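Local structure of secreted protein (Kutzneria albida DSM 43870, 5M6Q) at residues L63-S69 with T154-M159; A75-L80 with D100-L106. The protein is a microbial transglutaminase that probably transfers the gamma-glutamyl group of protein glutamines to amines, cross-linking proteins. One frame throughout, in Å; residues are numbered along the deposited sequence.

Contact 1: L63-S69 with T154-M159; sequences LNLSFGS and TDQVDM
Leu-63 and Met-159 cross at a slant, CD1 of Leu-63 lying 3.9 Å from CE of Met-159; the methionine chain is folded back at chi2 (-64°) and chi3 (-67°), which brings its methyl to the leucine branch. Near Asn-64 a water accepts from Ser-66 N (2.9 Å) and Gln-156 NE2 and lies within hydrogen-bonding distance of Asn-64 O and Val-157 O. Gln-156 NE2 adds a weak bond to Asn-64 O, while its stronger partner is the carbonyl of Lys-107. Ser-66 OG turns back to donate to Leu-63 O (2.8 Å), with Met-159 CG alongside, and is also hydrogen-bonded to Thr-218 OG1. Beside the water link, Ser-66 O receives a straight bond from Val-157 N (2.7 Å). Phe-67 follows as the non-hydrogen-bonded partner of Gln-156: ring atom CD1 rests 3.5 Å from Gln-156 CA, and the edge of the ring is turned to the backbone carbonyl of Asp-155. Asp-155 O also accepts from Gly-68 N (2.9 Å). Ser-69 OG then donates to Asp-155 OD2 (2.8 Å) on the syn side but 32° out of the carboxylate plane, and Thr-72 OG1 is a further partner of this oxygen. A single antiparallel bridge at Phe-67 and Gln-156 thus sets the loop against strand 66-67, one of the sheet's two outermost strands, just before Ser-69 forms the N-cap of helix 70-84.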
loop_
_atom_site.group_PDB
_atom_site.type_symbol
_atom_site.label_atom_id
_atom_site.label_comp_id
_atom_site.label_asym_id
_atom_site.label_seq_id
_atom_site.Cartn_x
_atom_site.Cartn_y
_atom_site.Cartn_z
ATOM N N LEU A 63 2.130 0.446 -7.775
ATOM C CA LEU A 63 3.108 1.342 -7.167
ATOM C C LEU A 63 3.137 2.703 -7.850
ATOM O O LEU A 63 4.028 3.507 -7.589
ATOM C CB LEU A 63 4.496 0.700 -7.203
ATOM C CG LEU A 63 4.543 -0.653 -6.486
ATOM C CD1 LEU A 63 5.943 -1.277 -6.544
ATOM C CD2 LEU A 63 4.105 -0.515 -5.027
ATOM N N ASN A 64 2.134 2.942 -8.696
ATOM C CA ASN A 64 2.022 4.147 -9.531
ATOM C C ASN A 64 2.185 5.456 -8.774
ATOM O O ASN A 64 2.776 6.409 -9.271
ATOM C CB ASN A 64 0.643 4.195 -10.222
ATOM C CG ASN A 64 0.314 2.932 -10.970
ATOM O OD1 ASN A 64 -0.761 2.354 -10.789
ATOM N ND2 ASN A 64 1.224 2.501 -11.836
ATOM N N LEU A 65 1.575 5.506 -7.597
ATOM C CA LEU A 65 1.476 6.727 -6.811
ATOM C C LEU A 65 2.178 6.504 -5.489
ATOM O O LEU A 65 1.526 6.295 -4.461
ATOM C CB LEU A 65 0.013 7.123 -6.578
ATOM C CG LEU A 65 -0.877 7.467 -7.780
ATOM C CD1 LEU A 65 -2.266 7.852 -7.280
ATOM C CD2 LEU A 65 -0.282 8.584 -8.686
ATOM N N SER A 66 3.510 6.546 -5.532
ATOM C CA SER A 66 4.353 6.267 -4.364
ATOM C C SER A 66 5.084 7.523 -3.923
ATOM O O SER A 66 5.603 8.258 -4.757
ATOM C CB SER A 66 5.375 5.166 -4.668
ATOM O OG SER A 66 4.738 3.923 -4.889
ATOM N N PHE A 67 5.183 7.731 -2.612
ATOM C CA PHE A 67 5.749 8.974 -2.089
ATOM C C PHE A 67 6.729 8.733 -0.932
ATOM O O PHE A 67 6.629 7.736 -0.223
ATOM C CB PHE A 67 4.604 9.907 -1.657
ATOM C CG PHE A 67 3.580 10.109 -2.726
ATOM C CD1 PHE A 67 3.806 11.012 -3.757
ATOM C CD2 PHE A 67 2.409 9.379 -2.737
ATOM C CE1 PHE A 67 2.874 11.193 -4.756
ATOM C CE2 PHE A 67 1.480 9.552 -3.744
ATOM C CZ PHE A 67 1.708 10.457 -4.750
ATOM N N GLY A 68 7.677 9.656 -0.761
ATOM C CA GLY A 68 8.691 9.552 0.273
ATOM C C GLY A 68 8.147 9.730 1.686
ATOM O O GLY A 68 8.745 9.256 2.649
ATOM N N SER A 69 7.014 10.404 1.831
ATOM C CA SER A 69 6.476 10.603 3.176
ATOM C C SER A 69 4.986 10.291 3.281
ATOM O O SER A 69 4.226 10.472 2.332
ATOM C CB SER A 69 6.744 12.035 3.648
ATOM O OG SER A 69 5.826 12.937 3.069
ATOM N N THR A 154 7.326 17.358 -5.276
ATOM C CA THR A 154 6.069 16.652 -5.095
ATOM C C THR A 154 6.186 15.476 -4.141
ATOM O O THR A 154 5.170 14.868 -3.803
ATOM C CB THR A 154 5.528 16.122 -6.421
ATOM O OG1 THR A 154 6.418 15.114 -6.922
ATOM C CG2 THR A 154 5.398 17.249 -7.420
ATOM N N ASP A 155 7.416 15.152 -3.742
ATOM C CA ASP A 155 7.683 14.018 -2.867
ATOM C C ASP A 155 7.386 12.673 -3.566
ATOM O O ASP A 155 7.368 11.622 -2.922
ATOM C CB ASP A 155 6.855 14.161 -1.579
ATOM C CG ASP A 155 7.413 13.358 -0.416
ATOM O OD1 ASP A 155 8.658 13.240 -0.294
ATOM O OD2 ASP A 155 6.592 12.869 0.395
ATOM N N GLN A 156 7.170 12.683 -4.882
ATOM C CA GLN A 156 6.834 11.429 -5.561
ATOM C C GLN A 156 8.077 10.601 -5.860
ATOM O O GLN A 156 9.110 11.121 -6.256
ATOM C CB GLN A 156 6.051 11.670 -6.865
ATOM C CG GLN A 156 5.580 10.370 -7.547
ATOM C CD GLN A 156 4.523 10.624 -8.628
ATOM O OE1 GLN A 156 4.371 11.747 -9.096
ATOM N NE2 GLN A 156 3.790 9.584 -9.014
ATOM N N VAL A 157 7.965 9.295 -5.659
ATOM C CA VAL A 157 9.081 8.413 -5.918
ATOM C C VAL A 157 8.807 7.666 -7.209
ATOM O O VAL A 157 7.743 7.073 -7.374
ATOM C CB VAL A 157 9.314 7.446 -4.747
ATOM C CG1 VAL A 157 10.295 6.354 -5.152
ATOM C CG2 VAL A 157 9.805 8.206 -3.539
ATOM N N ASP A 158 9.762 7.725 -8.129
ATOM C CA ASP A 158 9.644 7.020 -9.387
ATOM C C ASP A 158 9.899 5.532 -9.154
ATOM O O ASP A 158 11.021 5.144 -8.865
ATOM C CB ASP A 158 10.638 7.580 -10.405
ATOM C CG ASP A 158 10.379 7.076 -11.831
ATOM O OD1 ASP A 158 9.630 6.094 -12.007
ATOM O OD2 ASP A 158 10.931 7.670 -12.781
ATOM N N MET A 159 8.876 4.703 -9.323
ATOM C CA MET A 159 9.026 3.270 -9.082
ATOM C C MET A 159 9.129 2.437 -10.361
ATOM O O MET A 159 9.128 1.209 -10.300
ATOM C CB MET A 159 7.857 2.745 -8.238
ATOM C CG MET A 159 7.823 3.267 -6.802
ATOM S SD MET A 159 9.229 2.767 -5.783
ATOM C CE MET A 159 9.023 0.980 -5.604
HETATM O O HOH W 1 5.150 7.016 -7.877
#

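Contact 2: A75-L80 with D100-L106; sequences AVQAAL and DPILKRL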
loop_
_atom_site.group_PDB
_atom_site.type_symbol
_atom_site.label_atom_id
_atom_site.label_comp_id
_atom_site.label_asym_id
_atom_site.label_seq_id
_atom_site.Cartn_x
_atom_site.Cartn_y
_atom_site.Cartn_z
ATOM N N ALA A 75 -2.228 13.472 1.681
ATOM C CA ALA A 75 -2.793 14.594 0.930
ATOM C C ALA A 75 -3.327 14.109 -0.419
ATOM O O ALA A 75 -4.350 14.575 -0.911
ATOM C CB ALA A 75 -1.754 15.692 0.724
ATOM N N VAL A 76 -2.625 13.160 -1.008
ATOM C CA VAL A 76 -3.001 12.639 -2.307
ATOM C C VAL A 76 -4.253 11.775 -2.152
ATOM O O VAL A 76 -5.172 11.835 -2.963
ATOM C CB VAL A 76 -1.820 11.880 -2.938
ATOM C CG1 VAL A 76 -2.286 11.031 -4.125
ATOM C CG2 VAL A 76 -0.744 12.910 -3.383
ATOM N N GLN A 77 -4.310 11.015 -1.065
ATOM C CA GLN A 77 -5.503 10.244 -0.728
ATOM C C GLN A 77 -6.721 11.150 -0.608
ATOM O O GLN A 77 -7.766 10.877 -1.201
ATOM C CB GLN A 77 -5.297 9.471 0.586
ATOM C CG GLN A 77 -6.495 8.619 0.994
ATOM C CD GLN A 77 -6.367 8.066 2.404
ATOM O OE1 GLN A 77 -5.812 8.720 3.298
ATOM N NE2 GLN A 77 -6.868 6.849 2.610
ATOM N N ALA A 78 -6.596 12.232 0.151
ATOM C CA ALA A 78 -7.746 13.123 0.332
ATOM C C ALA A 78 -8.154 13.758 -0.998
ATOM O O ALA A 78 -9.338 13.879 -1.292
ATOM C CB ALA A 78 -7.454 14.192 1.363
ATOM N N ALA A 79 -7.180 14.142 -1.808
ATOM C CA ALA A 79 -7.483 14.771 -3.084
ATOM C C ALA A 79 -8.247 13.796 -3.997
ATOM O O ALA A 79 -9.255 14.160 -4.607
ATOM C CB ALA A 79 -6.206 15.261 -3.749
ATOM N N LEU A 80 -7.766 12.560 -4.082
ATOM C CA LEU A 80 -8.405 11.552 -4.912
ATOM C C LEU A 80 -9.792 11.166 -4.410
ATOM O O LEU A 80 -10.716 11.006 -5.212
ATOM C CB LEU A 80 -7.539 10.303 -5.007
ATOM C CG LEU A 80 -6.265 10.438 -5.830
ATOM C CD1 LEU A 80 -5.445 9.185 -5.621
ATOM C CD2 LEU A 80 -6.576 10.661 -7.310
ATOM N N ASP A 100 -6.732 19.777 -10.316
ATOM C CA ASP A 100 -6.410 19.708 -8.888
ATOM C C ASP A 100 -4.973 20.153 -8.595
ATOM O O ASP A 100 -4.021 19.586 -9.140
ATOM C CB ASP A 100 -6.625 18.293 -8.369
ATOM C CG ASP A 100 -6.447 18.195 -6.874
ATOM O OD1 ASP A 100 -5.296 18.020 -6.405
ATOM O OD2 ASP A 100 -7.465 18.295 -6.166
ATOM N N PRO A 101 -4.813 21.156 -7.716
ATOM C CA PRO A 101 -3.499 21.746 -7.416
ATOM C C PRO A 101 -2.414 20.727 -7.027
ATOM O O PRO A 101 -1.249 20.921 -7.358
ATOM C CB PRO A 101 -3.791 22.702 -6.248
ATOM C CG PRO A 101 -5.193 22.425 -5.813
ATOM C CD PRO A 101 -5.903 21.816 -6.976
ATOM N N ILE A 102 -2.780 19.649 -6.351
ATOM C CA ILE A 102 -1.790 18.639 -6.000
ATOM C C ILE A 102 -1.627 17.585 -7.101
ATOM O O ILE A 102 -0.515 17.268 -7.533
ATOM C CB ILE A 102 -2.155 17.983 -4.665
ATOM C CG1 ILE A 102 -1.983 18.995 -3.531
ATOM C CG2 ILE A 102 -1.325 16.741 -4.424
ATOM C CD1 ILE A 102 -2.581 18.521 -2.218
ATOM N N LEU A 103 -2.740 17.050 -7.571
ATOM C CA LEU A 103 -2.688 15.899 -8.454
ATOM C C LEU A 103 -2.097 16.229 -9.841
ATOM O O LEU A 103 -1.466 15.380 -10.464
ATOM C CB LEU A 103 -4.091 15.295 -8.578
ATOM C CG LEU A 103 -4.698 14.850 -7.235
ATOM C CD1 LEU A 103 -6.113 14.334 -7.407
ATOM C CD2 LEU A 103 -3.842 13.797 -6.555
ATOM N N LYS A 104 -2.270 17.459 -10.312
ATOM C CA LYS A 104 -1.842 17.798 -11.672
ATOM C C LYS A 104 -0.329 17.797 -11.830
ATOM O O LYS A 104 0.171 17.689 -12.941
ATOM C CB LYS A 104 -2.406 19.162 -12.098
ATOM C CG LYS A 104 -1.784 20.355 -11.411
ATOM C CD LYS A 104 -2.466 21.654 -11.845
ATOM C CE LYS A 104 -1.758 22.862 -11.266
ATOM N NZ LYS A 104 -2.406 24.154 -11.656
ATOM N N ARG A 105 0.412 17.901 -10.730
ATOM C CA ARG A 105 1.867 17.869 -10.830
ATOM C C ARG A 105 2.433 16.461 -10.762
ATOM O O ARG A 105 3.632 16.282 -10.882
ATOM C CB ARG A 105 2.498 18.703 -9.728
ATOM C CG ARG A 105 1.953 20.106 -9.640
ATOM C CD ARG A 105 1.828 20.502 -8.205
ATOM N NE ARG A 105 3.060 21.026 -7.640
ATOM C CZ ARG A 105 3.370 20.927 -6.349
ATOM N NH1 ARG A 105 4.496 21.455 -5.891
ATOM N NH2 ARG A 105 2.551 20.290 -5.511
ATOM N N LEU A 106 1.579 15.468 -10.558
ATOM C CA LEU A 106 2.038 14.098 -10.328
ATOM C C LEU A 106 2.107 13.241 -11.587
ATOM O O LEU A 106 1.429 13.522 -12.564
ATOM C CB LEU A 106 1.119 13.409 -9.330
ATOM C CG LEU A 106 1.042 14.069 -7.955
ATOM C CD1 LEU A 106 0.139 13.261 -7.052
ATOM C CD2 LEU A 106 2.428 14.183 -7.381
HETATM O O HOH W 2 -9.323 16.977 -5.207
#
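Leu-103 reaches into the side of helix 70-84, where its forked end is shared among three residues. CD1 lies 3.8 Å from Ala-79 CB and 3.7 Å from Leu-80 CD2, while CD2 turns to Val-76 CG1 at 4.0 Å. Val-76 spreads its other branch toward two more residues: CG2 meets Leu-106 CD1 tip to tip at 3.8 Å and passes Ile-102 CG2 at 4.0 Å. One turn before Ala-79, at the margin of the patch, Ala-75 CB touches Ile-102 CD1 (4.2 Å). The small side chains of Ala-75 and Ala-79 let the larger aliphatic groups come close to the helix.

Asp-100 sits beside Ala-79 in this same layer and also shapes the turn carrying Ile-102 and Leu-103. Its carboxylate carbon is anti to its own backbone N (chi1 -174°), which swings OD1 over the following residues. Leu-103 N donates to OD1 through the anti lone pair at 3.0 Å and nearly straight (167°), and Ile-102 N approaches the same oxygen at 3.0 Å from above the carboxylate plane. OD1 is thus gripped twice, and the other oxygen, OD2, accepts from a water that also donates to Ala-79 O, linking turn and helix by a polar route. With an alanine here, the N-H groups of Ile-102 and Leu-103 would probably be left without their acceptor and the water bridge would be lost, setting the turn freer to shift. Val-76 and Leu-80 also touch Val-219 of strand 214-223, so they join the turn to the sheet. The arrangement is an Asx turn and Asx motif at Asp-100, leading into 3-10 segment 103-105 packed on helix 70-84.

How the contacts relate
The two contacts lie on the same side of the chain's centre, with their own centres about 12 Å apart, and helix 70-84 directly follows strand 66-67 in sequence. They share one apolar layer: Phe-67 CZ meets Val-76 CG2 at 3.7 Å, and Leu-65 CD1 meets Leu-80 CD1 at 3.8 Å. Their second segments also touch, Thr-154 CB lying 3.8 Å from Leu-106 CD2 and Gln-156 OE1 3.5 Å from Leu-106 CA. Leu-106 therefore belongs to both surroundings, bordering the edge bridge of contact 1 as well as the helix packing of contact 2. A bound MES molecule, probably from the crystallisation liquor, hydrogen-bonds to Asn-64 ND2 at contact 1.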